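Local atomic coordinates of MgGH51 (PDB entry 6ZPY), a protein that probably hydrolyses terminal alpha-L-arabinofuranosyl groups from arabinose-containing plant cell-wall glycans, as a fungal alpha-L-arabinofuranosidase of glycoside hydrolase family 51. Residues S72-A77 with S250-P255; W110-S115 with L163-S168; A559-F564 with T609-A614. All coordinates share one frame; numbering follows the deposited sequence.

Interaction 1. Residues S72-A77 with S250-P255; sequences SPVSNA and SLLDRP
Ser-75 donates from OG to the backbone O of Leu-252 at 2.6 Å. The bond joins the loop between strands 64-69 and 80-85 of the beta sandwich to an ST turn in a loop of the barrel domain. OG sits between the backbone N and the carbonyl carbon of Ser-75 (chi1 66°), on the side of Leu-252. It meets the acceptor at a C=O...donor angle of 145°, somewhat tilted from the carbonyl plane. Ser-75 has two deposited conformers, so the bond may be only partly occupied. The methyl of Ala-77 packs against the same oxygen, with CB 3.4 Å from Leu-252 O, and it also rests on the carbonyl carbon of Asp-253. Both methyls of Val-74 meet one branch of Leu-252. CG2 lies 3.8 Å from Leu-252 CD2, and the two side chains cross at about a right angle. Phe-117 and Met-194 of the sandwich also touch Leu-252. A water donates to Ala-77 O and to Pro-255 O, and so links the two backbones. Pro-255 also touches a bound N-acetylglucosamine.

The ST turn at Ser-250 probably helps to hold the Leu-252 carbonyl in place. Ser-250 OG accepts from Leu-252 N at 3.1 Å, and Ser-250 O accepts from Asp-253 N. Arg-254 turns away from the sandwich loop. Its NH2 bonds to Gly-249 O and forms a salt bridge with Glu-273. The guanidinium is covered on one face by Leu-251, whose CD2 stands 3.7 Å above the Arg-254 plane, over its centre.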
# COMPACT_ATOMS: atom_id res chain seq x y z
N SER A 72 7.81 15.98 31.14
CA SER A 72 7.27 17.13 30.38
C SER A 72 7.35 16.78 28.91
O SER A 72 8.25 17.26 28.22
CB SER A 72 8.04 18.41 30.66
OG SER A 72 7.80 18.90 31.96
N PRO A 73 6.48 15.89 28.40
CA PRO A 73 6.64 15.42 27.03
C PRO A 73 6.28 16.48 25.98
O PRO A 73 5.64 17.49 26.26
CB PRO A 73 5.69 14.21 26.98
CG PRO A 73 4.55 14.67 27.89
CD PRO A 73 5.24 15.37 29.04
N VAL A 74 6.73 16.18 24.77
CA VAL A 74 6.56 17.12 23.65
C VAL A 74 5.06 17.30 23.39
O VAL A 74 4.68 18.30 22.85
CB VAL A 74 7.37 16.68 22.43
CG1 VAL A 74 6.77 15.45 21.77
CG2 VAL A 74 7.53 17.83 21.47
N SER A 75 4.30 16.24 23.60
CA SER A 75 2.83 16.26 23.47
C SER A 75 2.26 15.09 24.26
O SER A 75 3.00 14.19 24.60
CB SER A 75 2.43 16.15 22.04
OG SER A 75 2.80 14.88 21.54
N ASN A 76 0.96 15.08 24.45
CA ASN A 76 0.29 13.94 25.12
C ASN A 76 0.41 12.67 24.29
O ASN A 76 0.52 11.55 24.86
CB ASN A 76 -1.18 14.26 25.40
CG ASN A 76 -1.33 15.17 26.58
OD1 ASN A 76 -0.36 15.48 27.26
ND2 ASN A 76 -2.52 15.64 26.82
N ALA A 77 0.38 12.81 22.97
CA ALA A 77 0.46 11.66 22.04
C ALA A 77 1.85 11.03 22.01
O ALA A 77 1.94 9.90 21.59
CB ALA A 77 0.05 12.09 20.66
N SER A 250 -1.44 17.33 13.26
CA SER A 250 0.00 17.47 13.50
C SER A 250 0.59 16.10 13.82
O SER A 250 -0.01 15.36 14.57
CB SER A 250 0.23 18.42 14.66
OG SER A 250 1.61 18.42 15.03
N LEU A 251 1.80 15.84 13.36
CA LEU A 251 2.49 14.59 13.75
C LEU A 251 2.68 14.56 15.27
O LEU A 251 2.69 13.49 15.84
CB LEU A 251 3.81 14.45 13.03
CG LEU A 251 3.74 14.40 11.51
CD1 LEU A 251 5.16 14.17 11.00
CD2 LEU A 251 2.82 13.30 11.04
N LEU A 252 2.78 15.71 15.93
CA LEU A 252 2.91 15.71 17.41
C LEU A 252 1.74 15.01 18.04
O LEU A 252 1.89 14.51 19.15
CB LEU A 252 2.98 17.10 18.01
CG LEU A 252 4.29 17.84 17.79
CD1 LEU A 252 4.19 19.27 18.32
CD2 LEU A 252 5.44 17.07 18.45
N ASP A 253 0.60 14.99 17.37
CA ASP A 253 -0.65 14.56 18.03
C ASP A 253 -1.07 13.19 17.55
O ASP A 253 -2.17 12.75 17.90
CB ASP A 253 -1.69 15.63 17.83
CG ASP A 253 -1.34 16.93 18.54
OD1 ASP A 253 -0.78 16.85 19.66
OD2 ASP A 253 -1.66 17.99 17.98
N ARG A 254 -0.22 12.49 16.83
CA ARG A 254 -0.53 11.13 16.35
C ARG A 254 0.18 10.14 17.23
O ARG A 254 1.42 10.06 17.22
CB ARG A 254 -0.11 10.97 14.89
CG ARG A 254 -0.79 11.96 13.96
CD ARG A 254 -0.49 11.62 12.53
NE ARG A 254 -0.92 12.72 11.65
CZ ARG A 254 -0.79 12.68 10.33
NH1 ARG A 254 -0.45 11.55 9.73
NH2 ARG A 254 -1.07 13.76 9.64
N PRO A 255 -0.55 9.35 18.06
CA PRO A 255 0.11 8.50 19.02
C PRO A 255 0.75 7.24 18.45
O PRO A 255 1.56 6.60 19.10
CB PRO A 255 -1.00 8.10 20.00
CG PRO A 255 -2.23 8.20 19.14
CD PRO A 255 -2.02 9.44 18.27
O HOH W 1 2.11 7.31 21.67

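Interaction 2. Residues W110-S115 with L163-S168; sequences WTYKAS and LHPTAS
With chi1 at -63°, Thr-111 holds OG1 beside its backbone N and CG2 opposite that N, and both branches face the His-164 ring. This is the end of an antiparallel strand pair at the border of a beta-sandwich sheet. The two side chains lie side by side and point the same way. Thr-111 OG1 stands at the ring edge, 3.1 Å from His-164 CE1, while CG2 is 3.4 Å from that same CE1. His-164 has two deposited conformers, so these contacts describe one of them.

Next along, Tyr-112 and Leu-163 form a hydrogen-bonded pair. Tyr-112 N gives a nearly straight bond to Leu-163 O (3.0 Å, 174°), and Leu-163 N returns one to Tyr-112 O. Leu-163 O also lies at the edge of the Tyr-112 ring, in its plane. The side chains of Tyr-112 and Pro-165 cross at about a right angle, with Tyr-112 CE1 3.8 Å from Pro-165 CG. Beyond the ring, Tyr-112 OH bonds to Lys-105 O and Asp-107 N. On the same side of the sheet Ala-114 CB meets Leu-163 CD1.

A water closes the end of the pair, 2.8 Å from both Trp-110 O, to which it donates, and His-164 ND1.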
# COMPACT_ATOMS: atom_id res chain seq x y z
N TRP A 110 19.33 14.89 -4.22
CA TRP A 110 18.18 15.13 -3.32
C TRP A 110 18.55 16.10 -2.22
O TRP A 110 19.70 16.01 -1.71
CB TRP A 110 17.69 13.85 -2.69
CG TRP A 110 17.08 12.89 -3.66
CD1 TRP A 110 16.85 13.04 -5.00
CD2 TRP A 110 16.69 11.57 -3.31
NE1 TRP A 110 16.31 11.88 -5.50
CE2 TRP A 110 16.17 10.97 -4.48
CE3 TRP A 110 16.64 10.87 -2.10
CZ2 TRP A 110 15.69 9.67 -4.48
CZ3 TRP A 110 16.16 9.58 -2.11
CH2 TRP A 110 15.70 8.99 -3.28
N THR A 111 17.62 16.97 -1.84
CA THR A 111 17.67 17.75 -0.61
C THR A 111 16.77 17.04 0.40
O THR A 111 15.65 16.63 0.05
CB THR A 111 17.24 19.20 -0.83
OG1 THR A 111 18.14 19.84 -1.73
CG2 THR A 111 17.23 19.95 0.48
N TYR A 112 17.27 16.83 1.60
CA TYR A 112 16.54 16.17 2.69
C TYR A 112 16.13 17.23 3.69
O TYR A 112 16.79 18.26 3.87
CB TYR A 112 17.40 15.11 3.37
CG TYR A 112 17.87 14.00 2.47
CD1 TYR A 112 18.87 14.20 1.54
CD2 TYR A 112 17.33 12.74 2.55
CE1 TYR A 112 19.29 13.18 0.71
CE2 TYR A 112 17.75 11.69 1.76
CZ TYR A 112 18.74 11.92 0.81
OH TYR A 112 19.21 10.91 0.02
N LYS A 113 15.03 16.95 4.36
CA LYS A 113 14.52 17.82 5.43
C LYS A 113 14.60 17.03 6.73
O LYS A 113 13.92 16.04 6.90
CB LYS A 113 13.08 18.24 5.15
CG LYS A 113 12.97 19.20 3.97
CD LYS A 113 11.63 19.86 3.79
CE LYS A 113 11.68 20.86 2.64
NZ LYS A 113 10.33 21.31 2.23
N ALA A 114 15.47 17.49 7.63
CA ALA A 114 15.64 16.93 8.96
C ALA A 114 14.91 17.81 9.95
O ALA A 114 15.01 19.04 9.88
CB ALA A 114 17.10 16.83 9.29
N SER A 115 14.34 17.17 10.96
CA SER A 115 13.78 17.95 12.06
C SER A 115 13.79 17.11 13.33
O SER A 115 13.86 15.89 13.30
CB SER A 115 12.40 18.48 11.72
OG SER A 115 11.51 17.40 11.50
N LEU A 163 19.45 19.12 4.37
CA LEU A 163 20.70 18.37 4.19
C LEU A 163 20.97 18.15 2.72
O LEU A 163 20.11 17.67 1.96
CB LEU A 163 20.64 17.04 4.90
CG LEU A 163 20.67 17.14 6.41
CD1 LEU A 163 20.37 15.78 7.02
CD2 LEU A 163 21.98 17.70 6.92
N HIS A 164 22.19 18.48 2.34
CA HIS A 164 22.67 18.35 0.95
C HIS A 164 23.89 17.45 0.93
O HIS A 164 24.98 17.86 1.32
CB HIS A 164 23.04 19.72 0.38
CG HIS A 164 21.95 20.73 0.42
ND1 HIS A 164 20.90 20.70 -0.48
CD2 HIS A 164 21.76 21.80 1.21
CE1 HIS A 164 20.10 21.72 -0.22
NE2 HIS A 164 20.62 22.43 0.79
N PRO A 165 23.77 16.20 0.47
CA PRO A 165 24.94 15.33 0.45
C PRO A 165 26.02 15.83 -0.49
O PRO A 165 25.75 16.30 -1.57
CB PRO A 165 24.42 13.99 -0.04
CG PRO A 165 22.95 14.04 0.30
CD PRO A 165 22.53 15.49 0.07
N THR A 166 27.26 15.64 -0.08
CA THR A 166 28.42 15.99 -0.92
C THR A 166 28.70 14.91 -1.95
O THR A 166 29.40 15.16 -2.90
CB THR A 166 29.64 16.26 -0.07
OG1 THR A 166 29.94 15.06 0.66
CG2 THR A 166 29.47 17.48 0.80
N ALA A 167 28.17 13.73 -1.70
CA ALA A 167 28.33 12.59 -2.60
C ALA A 167 27.20 11.63 -2.34
O ALA A 167 26.80 11.52 -1.18
CB ALA A 167 29.68 11.94 -2.43
N SER A 168 26.74 10.96 -3.38
CA SER A 168 25.82 9.83 -3.21
C SER A 168 26.59 8.69 -2.56
O SER A 168 27.78 8.46 -2.85
CB SER A 168 25.21 9.42 -4.52
OG SER A 168 24.47 10.50 -5.05
O HOH W 2 21.16 18.34 -1.99

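Interaction 3. Residues A559-F564 with T609-A614; sequences AQSLTF and TFTYNA
Phe-564 sets its CB over one face of the Phe-610 ring in a CH-pi contact. CB lies 4.1 Å from the Phe-610 ring centroid and 20° off the ring normal. The ring of Phe-610 comes there because CG sits between the backbone N and the carbonyl carbon (chi1 55°). The two rings are oblique, with planes at 32° and their closest atoms, Phe-564 CD2 and Phe-610 CE2, 3.6 Å apart. An alanine in place of Phe-610 would probably leave Phe-564 CB without the ring beneath it and open a gap beside the Phe-564 ring.

Both residues belong to an antiparallel pair of strands, 560-565 and 609-614, in the C-terminal beta domain. Six backbone bonds run between them, at Gln-560 with Ala-614, Leu-562 with Tyr-612 and Phe-564 with Phe-610. On the side of the phenylalanines, Leu-562 CD1 meets Ala-614 CB at 3.7 Å and comes near the Tyr-612 ring. Phe-564 packs on Ile-550 and Ile-552, Leu-562 on Trp-537, and Tyr-612 on Ile-552 and Leu-578, all of the larger sheet. Tyr-612 OH bonds to Ser-620 OG.

The other side is polar. Thr-563 and Thr-611 cross obliquely, and their OG1 atoms share a hydrogen bond of 2.8 Å. Thr-611 CG2 lies 3.3 Å from Ser-561 OG, and Thr-563 CG2 meets Thr-609 CG2 at 3.7 Å.

The pair thus has two unlike faces. The mostly apolar one packs on the larger sheet. On the hydroxyl-bearing face the Thr-563 to Thr-611 bond adds a side-chain link to the six backbone bonds between the strands.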
# COMPACT_ATOMS: atom_id res chain seq x y z
N ALA A 559 2.78 -23.90 -25.61
CA ALA A 559 2.39 -22.79 -26.52
C ALA A 559 1.02 -23.12 -27.12
O ALA A 559 0.73 -24.29 -27.32
CB ALA A 559 3.43 -22.64 -27.60
N GLN A 560 0.22 -22.10 -27.37
CA GLN A 560 -1.13 -22.30 -27.96
C GLN A 560 -1.39 -21.24 -29.02
O GLN A 560 -1.26 -20.03 -28.74
CB GLN A 560 -2.21 -22.22 -26.89
CG GLN A 560 -2.07 -23.27 -25.81
CD GLN A 560 -2.39 -24.64 -26.32
OE1 GLN A 560 -3.12 -24.79 -27.31
NE2 GLN A 560 -1.85 -25.65 -25.65
N SER A 561 -1.80 -21.70 -30.19
CA SER A 561 -2.16 -20.81 -31.30
C SER A 561 -3.57 -20.25 -31.11
O SER A 561 -4.48 -21.02 -30.72
CB SER A 561 -2.08 -21.54 -32.60
OG SER A 561 -2.23 -20.58 -33.63
N LEU A 562 -3.76 -18.98 -31.40
CA LEU A 562 -5.11 -18.37 -31.49
C LEU A 562 -5.22 -17.65 -32.81
O LEU A 562 -4.36 -16.83 -33.17
CB LEU A 562 -5.31 -17.35 -30.36
CG LEU A 562 -5.12 -17.87 -28.93
CD1 LEU A 562 -3.71 -17.57 -28.43
CD2 LEU A 562 -6.12 -17.22 -27.97
N THR A 563 -6.27 -17.95 -33.55
CA THR A 563 -6.65 -17.16 -34.74
C THR A 563 -7.83 -16.29 -34.36
O THR A 563 -8.92 -16.83 -34.02
CB THR A 563 -6.91 -18.07 -35.94
OG1 THR A 563 -5.72 -18.80 -36.24
CG2 THR A 563 -7.39 -17.29 -37.15
N PHE A 564 -7.68 -14.98 -34.48
CA PHE A 564 -8.76 -14.01 -34.17
C PHE A 564 -9.49 -13.64 -35.46
O PHE A 564 -8.83 -13.38 -36.48
CB PHE A 564 -8.17 -12.76 -33.51
CG PHE A 564 -7.65 -13.07 -32.13
CD1 PHE A 564 -8.48 -13.15 -31.04
CD2 PHE A 564 -6.30 -13.33 -31.97
CE1 PHE A 564 -7.99 -13.52 -29.80
CE2 PHE A 564 -5.82 -13.66 -30.73
CZ PHE A 564 -6.68 -13.81 -29.66
N THR A 609 -8.49 -10.98 -39.84
CA THR A 609 -8.02 -12.28 -39.36
C THR A 609 -6.53 -12.13 -39.07
O THR A 609 -5.80 -11.59 -39.89
CB THR A 609 -8.26 -13.41 -40.35
OG1 THR A 609 -9.64 -13.34 -40.72
CG2 THR A 609 -7.94 -14.75 -39.73
N PHE A 610 -6.08 -12.70 -37.95
CA PHE A 610 -4.63 -12.81 -37.68
C PHE A 610 -4.46 -13.92 -36.66
O PHE A 610 -5.35 -14.27 -35.89
CB PHE A 610 -4.02 -11.47 -37.23
CG PHE A 610 -4.69 -10.85 -36.04
CD1 PHE A 610 -5.78 -9.99 -36.25
CD2 PHE A 610 -4.22 -11.04 -34.76
CE1 PHE A 610 -6.43 -9.40 -35.19
CE2 PHE A 610 -4.91 -10.46 -33.71
CZ PHE A 610 -5.96 -9.62 -33.94
N THR A 611 -3.26 -14.47 -36.64
CA THR A 611 -2.90 -15.62 -35.81
C THR A 611 -1.73 -15.22 -34.91
O THR A 611 -0.72 -14.71 -35.40
CB THR A 611 -2.59 -16.83 -36.65
OG1 THR A 611 -3.76 -17.12 -37.42
CG2 THR A 611 -2.23 -18.03 -35.78
N TYR A 612 -1.87 -15.54 -33.64
CA TYR A 612 -0.84 -15.33 -32.62
C TYR A 612 -0.61 -16.64 -31.89
O TYR A 612 -1.55 -17.28 -31.43
CB TYR A 612 -1.32 -14.25 -31.66
CG TYR A 612 -0.39 -14.00 -30.52
CD1 TYR A 612 0.87 -13.47 -30.73
CD2 TYR A 612 -0.74 -14.31 -29.23
CE1 TYR A 612 1.75 -13.26 -29.69
CE2 TYR A 612 0.12 -14.07 -28.18
CZ TYR A 612 1.40 -13.57 -28.41
OH TYR A 612 2.25 -13.32 -27.38
N ASN A 613 0.67 -16.98 -31.74
CA ASN A 613 1.08 -18.14 -30.94
C ASN A 613 1.41 -17.64 -29.54
O ASN A 613 2.42 -16.93 -29.36
CB ASN A 613 2.28 -18.87 -31.52
CG ASN A 613 2.61 -20.12 -30.74
OD1 ASN A 613 1.68 -20.83 -30.33
ND2 ASN A 613 3.90 -20.40 -30.56
N ALA A 614 0.56 -17.93 -28.57
CA ALA A 614 0.74 -17.50 -27.18
C ALA A 614 1.74 -18.45 -26.55
O ALA A 614 1.47 -19.63 -26.36
CB ALA A 614 -0.58 -17.53 -26.45

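In the fold
The chain starts at strand 2-4, which pairs with strand 560-565 and so joins the N terminus to the C-terminal beta domain. It then gives strand 11-12 to the larger C-terminal sheet and strand 20-21 to the barrel before the beta sandwich. Interaction 1 opens at 72-77. Interaction 2 opens at 110-115 and closes at 163-168, inside the loop that interaction 1 later closes at 250-255. Interaction 2 stays within the sandwich, while interaction 1 ties the sandwich to the barrel domain. Their centres are about 26 Å apart. After the barrel, interaction 3 follows in series, closing a loop of 44 residues in the C-terminal domain. It lies across the chain's centre from interaction 1, about 62 Å between centres.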